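Local coordinates for peroxinectin A (Dictyostelium discoideum, PDB 6ERC), which is a secreted haem peroxidase that uses hydrogen peroxide to oxidise phenolic donors and probably iodide and thiocyanate, at residues A[49-58]-A[358-366]; A[86-95]-A[381-390]. One frame throughout, in Å; residues are numbered along the deposited sequence.

Interaction 1: residues A[49-58]-A[358-366]. With CA (calcium ion), chain G.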
loop_
_atom_site.group_PDB
_atom_site.type_symbol
_atom_site.label_atom_id
_atom_site.label_comp_id
_atom_site.label_asym_id
_atom_site.label_seq_id
_atom_site.Cartn_x
_atom_site.Cartn_y
_atom_site.Cartn_z
ATOM N N ARG A 49 10.443 -18.817 4.071
ATOM C CA ARG A 49 10.961 -19.076 2.731
ATOM C C ARG A 49 10.509 -20.433 2.205
ATOM O O ARG A 49 10.375 -20.613 0.989
ATOM C CB ARG A 49 12.487 -18.982 2.735
ATOM C CG ARG A 49 13.152 -19.328 1.405
ATOM C CD ARG A 49 12.616 -18.503 0.243
ATOM N NE ARG A 49 13.312 -18.825 -1.000
ATOM C CZ ARG A 49 12.938 -18.411 -2.207
ATOM N NH1 ARG A 49 11.859 -17.653 -2.359
ATOM N NH2 ARG A 49 13.644 -18.764 -3.273
ATOM N N ALA A 50 10.273 -21.398 3.095
ATOM C CA ALA A 50 9.738 -22.683 2.661
ATOM C C ALA A 50 8.299 -22.531 2.182
ATOM O O ALA A 50 7.947 -22.985 1.088
ATOM C CB ALA A 50 9.829 -23.702 3.797
ATOM N N ILE A 51 7.454 -21.885 2.989
ATOM C CA ILE A 51 6.080 -21.629 2.568
ATOM C C ILE A 51 6.063 -20.856 1.257
ATOM O O ILE A 51 5.181 -21.064 0.415
ATOM C CB ILE A 51 5.309 -20.876 3.671
ATOM C CG1 ILE A 51 5.266 -21.689 4.969
ATOM C CG2 ILE A 51 3.899 -20.545 3.205
ATOM C CD1 ILE A 51 4.480 -22.989 4.883
ATOM N N SER A 52 7.027 -19.953 1.064
ATOM C CA SER A 52 7.103 -19.203 -0.186
ATOM C C SER A 52 7.337 -20.135 -1.367
ATOM O O SER A 52 6.645 -20.049 -2.388
ATOM C CB SER A 52 8.214 -18.156 -0.096
ATOM O OG SER A 52 8.334 -17.431 -1.306
ATOM N N ASN A 53 8.309 -21.039 -1.244
ATOM C CA ASN A 53 8.614 -21.950 -2.341
ATOM C C ASN A 53 7.467 -22.922 -2.594
ATOM O O ASN A 53 7.174 -23.256 -3.747
ATOM C CB ASN A 53 9.905 -22.714 -2.045
ATOM C CG ASN A 53 11.132 -21.830 -2.117
ATOM O OD1 ASN A 53 11.250 -20.982 -3.002
ATOM N ND2 ASN A 53 12.054 -22.020 -1.182
ATOM N N ILE A 54 6.805 -23.385 -1.534
ATOM C CA ILE A 54 5.777 -24.408 -1.697
ATOM C C ILE A 54 4.517 -23.809 -2.309
ATOM O O ILE A 54 3.947 -24.361 -3.256
ATOM C CB ILE A 54 5.477 -25.092 -0.348
ATOM C CG1 ILE A 54 6.679 -25.931 0.104
ATOM C CG2 ILE A 54 4.237 -25.983 -0.451
ATOM C CD1 ILE A 54 6.635 -26.333 1.564
ATOM N N ILE A 55 4.061 -22.682 -1.776
ATOM C CA ILE A 55 2.763 -22.118 -2.133
ATOM C C ILE A 55 2.886 -21.019 -3.183
ATOM O O ILE A 55 2.194 -21.045 -4.200
ATOM C CB ILE A 55 2.047 -21.603 -0.864
ATOM C CG1 ILE A 55 1.503 -22.791 -0.069
ATOM C CG2 ILE A 55 0.922 -20.632 -1.224
ATOM C CD1 ILE A 55 0.938 -22.429 1.279
ATOM N N PHE A 56 3.755 -20.037 -2.950
ATOM C CA PHE A 56 3.738 -18.819 -3.750
ATOM C C PHE A 56 4.462 -18.943 -5.085
ATOM O O PHE A 56 4.330 -18.039 -5.916
ATOM C CB PHE A 56 4.340 -17.666 -2.942
ATOM C CG PHE A 56 3.449 -17.185 -1.834
ATOM C CD1 PHE A 56 2.542 -16.162 -2.051
ATOM C CD2 PHE A 56 3.506 -17.765 -0.580
ATOM C CE1 PHE A 56 1.715 -15.722 -1.038
ATOM C CE2 PHE A 56 2.680 -17.327 0.439
ATOM C CZ PHE A 56 1.783 -16.304 0.207
ATOM N N ASP A 57 5.201 -20.024 -5.324
ATOM C CA ASP A 57 5.961 -20.135 -6.563
ATOM C C ASP A 57 5.043 -20.008 -7.769
ATOM O O ASP A 57 3.975 -20.623 -7.825
ATOM C CB ASP A 57 6.708 -21.464 -6.619
ATOM C CG ASP A 57 7.630 -21.555 -7.819
ATOM O OD1 ASP A 57 8.502 -20.670 -7.957
ATOM O OD2 ASP A 57 7.484 -22.503 -8.623
ATOM N N GLN A 58 5.469 -19.204 -8.739
ATOM C CA GLN A 58 4.710 -18.974 -9.959
ATOM C C GLN A 58 5.621 -19.201 -11.153
ATOM O O GLN A 58 6.749 -18.698 -11.182
ATOM C CB GLN A 58 4.132 -17.557 -9.985
ATOM C CG GLN A 58 3.114 -17.323 -11.083
ATOM C CD GLN A 58 2.354 -16.027 -10.895
ATOM O OE1 GLN A 58 2.447 -15.391 -9.846
ATOM N NE2 GLN A 58 1.596 -15.629 -11.911
ATOM N N ILE A 358 -2.718 -17.521 -4.704
ATOM C CA ILE A 358 -1.541 -17.854 -3.913
ATOM C C ILE A 358 -0.246 -17.532 -4.646
ATOM O O ILE A 358 0.817 -17.497 -4.018
ATOM C CB ILE A 358 -1.567 -19.339 -3.508
ATOM C CG1 ILE A 358 -1.609 -20.240 -4.746
ATOM C CG2 ILE A 358 -2.754 -19.609 -2.595
ATOM C CD1 ILE A 358 -1.351 -21.699 -4.448
ATOM N N TYR A 359 -0.298 -17.279 -5.950
ATOM C CA TYR A 359 0.910 -17.170 -6.755
ATOM C C TYR A 359 1.433 -15.745 -6.816
ATOM O O TYR A 359 0.668 -14.792 -6.985
ATOM C CB TYR A 359 0.636 -17.679 -8.162
ATOM C CG TYR A 359 -0.013 -19.022 -8.122
ATOM C CD1 TYR A 359 0.733 -20.153 -7.844
ATOM C CD2 TYR A 359 -1.378 -19.160 -8.318
ATOM C CE1 TYR A 359 0.147 -21.389 -7.786
ATOM C CE2 TYR A 359 -1.977 -20.395 -8.260
ATOM C CZ TYR A 359 -1.209 -21.507 -7.994
ATOM O OH TYR A 359 -1.803 -22.743 -7.940
ATOM N N MET A 360 2.751 -15.620 -6.693
ATOM C CA MET A 360 3.444 -14.345 -6.769
ATOM C C MET A 360 4.530 -14.450 -7.826
ATOM O O MET A 360 5.270 -15.436 -7.863
ATOM C CB MET A 360 4.044 -13.980 -5.413
ATOM C CG MET A 360 4.766 -12.648 -5.378
ATOM S SD MET A 360 5.279 -12.217 -3.704
ATOM C CE MET A 360 3.698 -12.140 -2.866
ATOM N N ILE A 361 4.611 -13.441 -8.696
ATOM C CA ILE A 361 5.621 -13.455 -9.743
ATOM C C ILE A 361 7.012 -13.546 -9.124
ATOM O O ILE A 361 7.233 -13.170 -7.965
ATOM C CB ILE A 361 5.499 -12.212 -10.640
ATOM C CG1 ILE A 361 5.545 -10.935 -9.794
ATOM C CG2 ILE A 361 4.213 -12.277 -11.454
ATOM C CD1 ILE A 361 5.649 -9.664 -10.612
ATOM N N SER A 362 7.959 -14.058 -9.906
ATOM C CA SER A 362 9.317 -14.237 -9.413
ATOM C C SER A 362 10.094 -12.931 -9.340
ATOM O O SER A 362 11.123 -12.879 -8.656
ATOM C CB SER A 362 10.068 -15.236 -10.295
ATOM O OG SER A 362 9.518 -16.533 -10.153
ATOM N N ASP A 363 9.635 -11.880 -10.027
ATOM C CA ASP A 363 10.260 -10.571 -9.870
ATOM C C ASP A 363 10.178 -10.097 -8.427
ATOM O O ASP A 363 11.092 -9.423 -7.941
ATOM C CB ASP A 363 9.597 -9.555 -10.798
ATOM C CG ASP A 363 9.722 -9.935 -12.260
ATOM O OD1 ASP A 363 9.083 -10.926 -12.672
ATOM O OD2 ASP A 363 10.459 -9.244 -12.996
ATOM N N LEU A 364 9.099 -10.446 -7.730
ATOM C CA LEU A 364 8.927 -10.104 -6.325
ATOM C C LEU A 364 9.391 -11.220 -5.396
ATOM O O LEU A 364 9.969 -10.945 -4.339
ATOM C CB LEU A 364 7.454 -9.790 -6.043
ATOM C CG LEU A 364 6.838 -8.609 -6.800
ATOM C CD1 LEU A 364 5.328 -8.743 -6.846
ATOM C CD2 LEU A 364 7.231 -7.296 -6.150
ATOM N N ARG A 365 9.151 -12.479 -5.770
ATOM C CA ARG A 365 9.431 -13.591 -4.868
ATOM C C ARG A 365 10.886 -14.037 -4.929
ATOM O O ARG A 365 11.409 -14.555 -3.939
ATOM C CB ARG A 365 8.511 -14.770 -5.192
ATOM C CG ARG A 365 8.311 -15.729 -4.031
ATOM C CD ARG A 365 7.442 -16.915 -4.416
ATOM N NE ARG A 365 8.121 -17.824 -5.335
ATOM C CZ ARG A 365 9.019 -18.736 -4.970
ATOM N NH1 ARG A 365 9.366 -18.868 -3.696
ATOM N NH2 ARG A 365 9.577 -19.519 -5.882
ATOM N N ASN A 366 11.554 -13.847 -6.064
ATOM C CA ASN A 366 12.934 -14.285 -6.250
ATOM C C ASN A 366 13.779 -13.162 -6.835
ATOM O O ASN A 366 14.437 -13.316 -7.866
ATOM C CB ASN A 366 12.998 -15.518 -7.150
ATOM C CG ASN A 366 12.370 -16.743 -6.513
ATOM O OD1 ASN A 366 12.651 -17.075 -5.359
ATOM N ND2 ASN A 366 11.513 -17.422 -7.265
HETATM CA CA CA G . -1.082 -13.878 -8.282
HETATM O O HOH W 1 10.095 -19.110 -10.275
HETATM O O HOH W 2 7.421 -17.123 -8.100
HETATM O O HOH W 3 0.907 -13.609 -9.558
HETATM O O HOH W 4 -1.610 -15.050 -10.249
#
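NH1 of R365 is gripped by two acceptors of helix 48-56: S52 OG at 3.0 Å and N53 OD1 at 2.9 Å. Both lie at the guanidinium edge, in its plane, and the bond to N53 is nearly straight (175°) although the donor stands above that amide's carbonyl plane. An arginine suits the place because it is long enough to cross to the helix and still offer several N-H groups. Its chain runs extended as far as CD, passing CB of F56, then bends (chi3 70°) so that the guanidinium slots among R49, S52, N53 and F56. NH2 meets D57 OD1 at 2.6 Å in a salt bridge whose hydrogen bond is weak and bent, while NE gives its hydrogen to a water that also joins Q58 N, M360 O and S362 OG.

R49 makes an end-on fork, NH1 and NH2 both reaching N366 OD1, the latter at 2.9 Å; the two flat groups stand almost perpendicular, and N53 OD1 lies over the centre of the R49 guanidinium. R49 NH1 lies 3.1 Å from R365 NH1; the like charges are probably offset by D378 and D101, paired with R49, and D57, paired with R365; D378 also bonds S52 OG.

Further along both segments, M360 N donates to F56 O (3.0 Å). The same peptide turns Y359 O onto the calcium ion at 2.4 Å, a site completed by S306, N355, D357 and two waters. I55 CG2 meets the branched CB of I358 at 3.6 Å, an apolar contact that continues onto helix 417-426, and D57 O touches the edge of the Y359 ring. Calcium on the carbonyl and F56 O on the amide probably polarise the Y359-M360 peptide, which links the backbone of F56 to the metal site.

Interaction 2: residues A[86-95]-A[381-390]. With HEM (protoporphyrin IX containing Fe), chain F.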
loop_
_atom_site.group_PDB
_atom_site.type_symbol
_atom_site.label_atom_id
_atom_site.label_comp_id
_atom_site.label_asym_id
_atom_site.label_seq_id
_atom_site.Cartn_x
_atom_site.Cartn_y
_atom_site.Cartn_z
ATOM N N SER A 86 4.729 -0.063 8.480
ATOM C CA SER A 86 5.262 -0.904 9.551
ATOM C C SER A 86 6.777 -0.726 9.581
ATOM O O SER A 86 7.548 -1.562 9.107
ATOM C CB SER A 86 4.859 -2.356 9.339
ATOM O OG SER A 86 3.450 -2.495 9.377
ATOM N N LYS A 87 7.203 0.393 10.150
ATOM C CA LYS A 87 8.620 0.743 10.146
ATOM C C LYS A 87 9.386 -0.183 11.085
ATOM O O LYS A 87 9.045 -0.257 12.272
ATOM C CB LYS A 87 8.805 2.198 10.562
ATOM C CG LYS A 87 10.204 2.749 10.294
ATOM C CD LYS A 87 10.286 4.244 10.593
ATOM C CE LYS A 87 11.699 4.784 10.421
ATOM N NZ LYS A 87 12.168 4.688 9.009
ATOM N N PRO A 88 10.407 -0.900 10.618
ATOM C CA PRO A 88 11.142 -1.805 11.510
ATOM C C PRO A 88 12.106 -1.088 12.442
ATOM O O PRO A 88 12.598 0.005 12.157
ATOM C CB PRO A 88 11.914 -2.712 10.540
ATOM C CG PRO A 88 11.304 -2.494 9.203
ATOM C CD PRO A 88 10.798 -1.099 9.212
ATOM N N GLU A 89 12.364 -1.732 13.574
ATOM C CA GLU A 89 13.482 -1.398 14.447
ATOM C C GLU A 89 14.679 -2.265 14.101
ATOM O O GLU A 89 14.559 -3.254 13.378
ATOM C CB GLU A 89 13.092 -1.615 15.904
ATOM C CG GLU A 89 12.290 -0.508 16.536
ATOM C CD GLU A 89 11.898 -0.844 17.960
ATOM O OE1 GLU A 89 11.279 -1.910 18.171
ATOM O OE2 GLU A 89 12.228 -0.054 18.872
ATOM N N PRO A 90 15.867 -1.938 14.618
ATOM C CA PRO A 90 17.005 -2.856 14.457
ATOM C C PRO A 90 16.861 -4.093 15.334
ATOM O O PRO A 90 17.734 -4.398 16.153
ATOM C CB PRO A 90 18.218 -2.001 14.862
ATOM C CG PRO A 90 17.722 -0.588 14.915
ATOM C CD PRO A 90 16.271 -0.671 15.246
ATOM N N ASN A 91 15.750 -4.808 15.167
ATOM C CA ASN A 91 15.416 -6.001 15.941
ATOM C C ASN A 91 15.391 -7.159 14.952
ATOM O O ASN A 91 14.353 -7.465 14.361
ATOM C CB ASN A 91 14.078 -5.833 16.651
ATOM C CG ASN A 91 13.777 -6.966 17.603
ATOM O OD1 ASN A 91 14.686 -7.614 18.116
ATOM N ND2 ASN A 91 12.496 -7.214 17.843
ATOM N N SER A 92 16.538 -7.804 14.777
ATOM C CA SER A 92 16.742 -8.720 13.662
ATOM C C SER A 92 16.132 -10.087 13.957
ATOM O O SER A 92 16.488 -10.734 14.947
ATOM C CB SER A 92 18.233 -8.852 13.367
ATOM O OG SER A 92 18.460 -9.753 12.301
ATOM N N TRP A 93 15.210 -10.521 13.093
ATOM C CA TRP A 93 14.741 -11.904 13.031
ATOM C C TRP A 93 14.949 -12.375 11.596
ATOM O O TRP A 93 14.003 -12.397 10.795
ATOM C CB TRP A 93 13.276 -12.033 13.445
ATOM C CG TRP A 93 12.720 -13.422 13.248
ATOM C CD1 TRP A 93 13.411 -14.600 13.299
ATOM C CD2 TRP A 93 11.360 -13.772 12.954
ATOM N NE1 TRP A 93 12.568 -15.656 13.062
ATOM C CE2 TRP A 93 11.304 -15.176 12.847
ATOM C CE3 TRP A 93 10.188 -13.035 12.774
ATOM C CZ2 TRP A 93 10.120 -15.857 12.568
ATOM C CZ3 TRP A 93 9.014 -13.712 12.496
ATOM C CH2 TRP A 93 8.988 -15.107 12.397
ATOM N N PRO A 94 16.173 -12.760 11.235
ATOM C CA PRO A 94 16.466 -13.067 9.830
ATOM C C PRO A 94 15.549 -14.141 9.264
ATOM O O PRO A 94 14.965 -14.953 9.986
ATOM C CB PRO A 94 17.924 -13.543 9.868
ATOM C CG PRO A 94 18.489 -12.936 11.110
ATOM C CD PRO A 94 17.362 -12.905 12.092
ATOM N N ILE A 95 15.424 -14.125 7.942
ATOM C CA ILE A 95 14.649 -15.126 7.219
ATOM C C ILE A 95 15.578 -16.275 6.861
ATOM O O ILE A 95 16.541 -16.093 6.109
ATOM C CB ILE A 95 14.002 -14.532 5.960
ATOM C CG1 ILE A 95 13.199 -13.290 6.337
ATOM C CG2 ILE A 95 13.141 -15.583 5.262
ATOM C CD1 ILE A 95 12.330 -12.719 5.223
ATOM N N SER A 381 8.077 -14.155 1.331
ATOM C CA SER A 381 8.651 -14.504 2.627
ATOM C C SER A 381 8.537 -13.348 3.611
ATOM O O SER A 381 8.193 -13.550 4.782
ATOM C CB SER A 381 10.113 -14.918 2.462
ATOM O OG SER A 381 10.233 -16.033 1.599
ATOM N N ARG A 382 8.829 -12.125 3.158
ATOM C CA ARG A 382 8.725 -10.968 4.042
ATOM C C ARG A 382 7.318 -10.832 4.607
ATOM O O ARG A 382 7.141 -10.473 5.776
ATOM C CB ARG A 382 9.132 -9.697 3.297
ATOM C CG ARG A 382 10.627 -9.603 3.012
ATOM C CD ARG A 382 11.042 -8.202 2.570
ATOM N NE ARG A 382 11.071 -7.250 3.681
ATOM C CZ ARG A 382 12.068 -7.144 4.557
ATOM N NH1 ARG A 382 13.130 -7.936 4.465
ATOM N NH2 ARG A 382 12.004 -6.246 5.535
ATOM N N ASN A 383 6.302 -11.128 3.796
ATOM C CA ASN A 383 4.929 -11.047 4.281
ATOM C C ASN A 383 4.666 -12.099 5.351
ATOM O O ASN A 383 4.115 -11.790 6.414
ATOM C CB ASN A 383 3.953 -11.200 3.116
ATOM C CG ASN A 383 4.077 -10.077 2.102
ATOM O OD1 ASN A 383 4.368 -8.936 2.456
ATOM N ND2 ASN A 383 3.861 -10.398 0.834
ATOM N N LEU A 384 5.054 -13.350 5.088
ATOM C CA LEU A 384 4.887 -14.405 6.084
ATOM C C LEU A 384 5.590 -14.043 7.384
ATOM O O LEU A 384 5.022 -14.186 8.473
ATOM C CB LEU A 384 5.415 -15.730 5.538
ATOM C CG LEU A 384 4.428 -16.618 4.774
ATOM C CD1 LEU A 384 3.315 -17.119 5.687
ATOM C CD2 LEU A 384 3.846 -15.891 3.577
ATOM N N GLN A 385 6.832 -13.568 7.292
ATOM C CA GLN A 385 7.539 -13.111 8.484
ATOM C C GLN A 385 6.741 -12.041 9.217
ATOM O O GLN A 385 6.558 -12.115 10.438
ATOM C CB GLN A 385 8.914 -12.572 8.100
ATOM C CG GLN A 385 9.872 -13.631 7.631
ATOM C CD GLN A 385 10.454 -14.439 8.773
ATOM O OE1 GLN A 385 10.227 -15.643 8.873
ATOM N NE2 GLN A 385 11.213 -13.778 9.639
ATOM N N ARG A 386 6.261 -11.032 8.481
ATOM C CA ARG A 386 5.566 -9.914 9.110
ATOM C C ARG A 386 4.310 -10.382 9.832
ATOM O O ARG A 386 4.017 -9.924 10.942
ATOM C CB ARG A 386 5.224 -8.856 8.055
ATOM C CG ARG A 386 4.825 -7.495 8.619
ATOM C CD ARG A 386 6.005 -6.760 9.234
ATOM N NE ARG A 386 7.113 -6.598 8.297
ATOM C CZ ARG A 386 8.295 -6.081 8.619
ATOM N NH1 ARG A 386 8.533 -5.672 9.859
ATOM N NH2 ARG A 386 9.247 -5.975 7.703
ATOM N N ASN A 387 3.552 -11.294 9.218
ATOM C CA ASN A 387 2.385 -11.853 9.892
ATOM C C ASN A 387 2.791 -12.599 11.155
ATOM O O ASN A 387 2.148 -12.460 12.203
ATOM C CB ASN A 387 1.623 -12.779 8.944
ATOM C CG ASN A 387 0.918 -12.029 7.831
ATOM O OD1 ASN A 387 -0.231 -11.616 7.978
ATOM N ND2 ASN A 387 1.603 -11.857 6.708
ATOM N N ARG A 388 3.857 -13.398 11.075
ATOM C CA ARG A 388 4.342 -14.116 12.248
ATOM C C ARG A 388 5.024 -13.175 13.230
ATOM O O ARG A 388 5.013 -13.429 14.442
ATOM C CB ARG A 388 5.294 -15.229 11.810
ATOM C CG ARG A 388 4.618 -16.292 10.962
ATOM C CD ARG A 388 5.618 -17.217 10.301
ATOM N NE ARG A 388 4.953 -18.245 9.506
ATOM C CZ ARG A 388 5.577 -19.266 8.927
ATOM N NH1 ARG A 388 6.890 -19.403 9.052
ATOM N NH2 ARG A 388 4.885 -20.153 8.224
ATOM N N ASP A 389 5.618 -12.091 12.729
ATOM C CA ASP A 389 6.160 -11.054 13.602
ATOM C C ASP A 389 5.049 -10.384 14.402
ATOM O O ASP A 389 5.178 -10.173 15.613
ATOM C CB ASP A 389 6.927 -10.031 12.761
ATOM C CG ASP A 389 7.471 -8.874 13.583
ATOM O OD1 ASP A 389 7.295 -8.866 14.819
ATOM O OD2 ASP A 389 8.083 -7.967 12.983
ATOM N N HIS A 390 3.943 -10.047 13.738
ATOM C CA HIS A 390 2.835 -9.361 14.393
ATOM C C HIS A 390 1.931 -10.300 15.174
ATOM O O HIS A 390 1.062 -9.821 15.910
ATOM C CB HIS A 390 1.989 -8.609 13.361
ATOM C CG HIS A 390 2.708 -7.480 12.687
ATOM N ND1 HIS A 390 2.048 -6.479 12.006
ATOM C CD2 HIS A 390 4.029 -7.200 12.582
ATOM C CE1 HIS A 390 2.932 -5.628 11.516
ATOM N NE2 HIS A 390 4.141 -6.042 11.851
HETATM C CHA HEM F . 4.221 -3.641 2.102
HETATM C CHB HEM F . 6.702 -3.808 -2.044
HETATM C CHC HEM F . 2.533 -3.481 -4.529
HETATM C CHD HEM F . 0.050 -3.559 -0.370
HETATM C C1A HEM F . 5.242 -3.777 1.195
HETATM C C2A HEM F . 6.619 -4.064 1.512
HETATM C C3A HEM F . 7.312 -4.115 0.371
HETATM C C4A HEM F . 6.388 -3.854 -0.710
HETATM C CMA HEM F . 8.824 -4.390 0.209
HETATM C CAA HEM F . 7.153 -4.284 2.936
HETATM C CBA HEM F . 7.554 -5.749 3.034
HETATM C CGA HEM F . 7.542 -6.190 4.474
HETATM O O1A HEM F . 6.452 -6.182 5.103
HETATM O O2A HEM F . 8.624 -6.563 4.994
HETATM C C1B HEM F . 5.787 -3.713 -3.064
HETATM C C2B HEM F . 6.117 -3.664 -4.467
HETATM C C3B HEM F . 4.970 -3.568 -5.161
HETATM C C4B HEM F . 3.875 -3.558 -4.211
HETATM C CMB HEM F . 7.571 -3.710 -4.980
HETATM C CAB HEM F . 4.746 -3.491 -6.688
HETATM C CBB HEM F . 5.737 -3.583 -7.580
HETATM C C1C HEM F . 1.490 -3.483 -3.628
HETATM C C2C HEM F . 0.074 -3.419 -3.947
HETATM C C3C HEM F . -0.615 -3.439 -2.785
HETATM C C4C HEM F . 0.354 -3.516 -1.714
HETATM C CMC HEM F . -0.430 -3.353 -5.404
HETATM C CAC HEM F . -2.131 -3.399 -2.460
HETATM C CBC HEM F . -3.121 -3.313 -3.351
HETATM C C1D HEM F . 0.962 -3.544 0.657
HETATM C C2D HEM F . 0.652 -3.431 2.063
HETATM C C3D HEM F . 1.805 -3.465 2.736
HETATM C C4D HEM F . 2.884 -3.580 1.787
HETATM C CMD HEM F . -0.773 -3.326 2.645
HETATM C CAD HEM F . 2.013 -3.358 4.257
HETATM C CBD HEM F . 1.909 -1.870 4.577
HETATM C CGD HEM F . 2.828 -1.490 5.713
HETATM O O1D HEM F . 4.027 -1.222 5.444
HETATM O O2D HEM F . 2.376 -1.442 6.885
HETATM N NA HEM F . 5.135 -3.653 -0.173
HETATM N NB HEM F . 4.413 -3.647 -2.940
HETATM N NC HEM F . 1.620 -3.538 -2.257
HETATM N ND HEM F . 2.333 -3.631 0.525
HETATM FE FE HEM F . 3.361 -3.583 -1.184
#
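S86 and H390 meet where, in the animal haem peroxidase fold, a chain leading into the outer strand of a four-stranded antiparallel sheet lies against helix 379-390, beside the haem. The serine OG sits at the edge of the H390 ring and donates to haem O2D at 2.9 Å; a small hydroxyl fits between ring and propionate, and the backbone N adds a weak bond to O1D. The imidazole is held by N294 through ND1.

P88 CG comes within 4.3 Å of R386 NH1, which is bonded to T119. R386 reaches back to the other propionate, where NH2 donates almost straight to haem O2A at 2.8 Å and NE to O1A. R382, one helical turn earlier, brings NE to the same O2A at 2.9 Å, so one carboxylate oxygen takes bonds from two arginines, whose charges suit a propionate.

The chain turns a corner at P90, centre of an inverse gamma turn, and strand 91-96 pairs with strand 113-124. W93 lays its broad indole against the helix: Q385 NE2 stands over one face, 3.3 Å from CD2, with the amide tilted 47° to the ring, while CB of R388 comes to the indole edge, 3.7 Å from CH2. Q385 folds at CB-CG (chi2 -77°), bringing its amide over the indole, and its OE1 accepts a hydrogen bond from S48 OG.

I95, beta-branched and so suited to a strand, runs alongside Q385, the side chains pointing opposite ways. Its CD1 rests 3.6 Å from Q385 CG and 4.2 Å from S381 CB.

From the N terminus the chain passes helix 48-56 and then 86-95, before its partners arrive some 300 residues later: 358-366 returns to 49-58 and closes interaction 1, and 381-390 returns to 86-95 and closes interaction 2. The two long loops therefore cross rather than nest. Helices 362-365 and 379-390 follow each other, with D378 between them linked to R49, S52 and S381. The contacts also touch directly, where helix 48-56 packs on helix 379-390 through F56 on L384 and I51 on R388. Together they tie the calcium-site loop, the early helix, helix 379-390, whose arginines bind a haem propionate, and the edge of the four-stranded sheet.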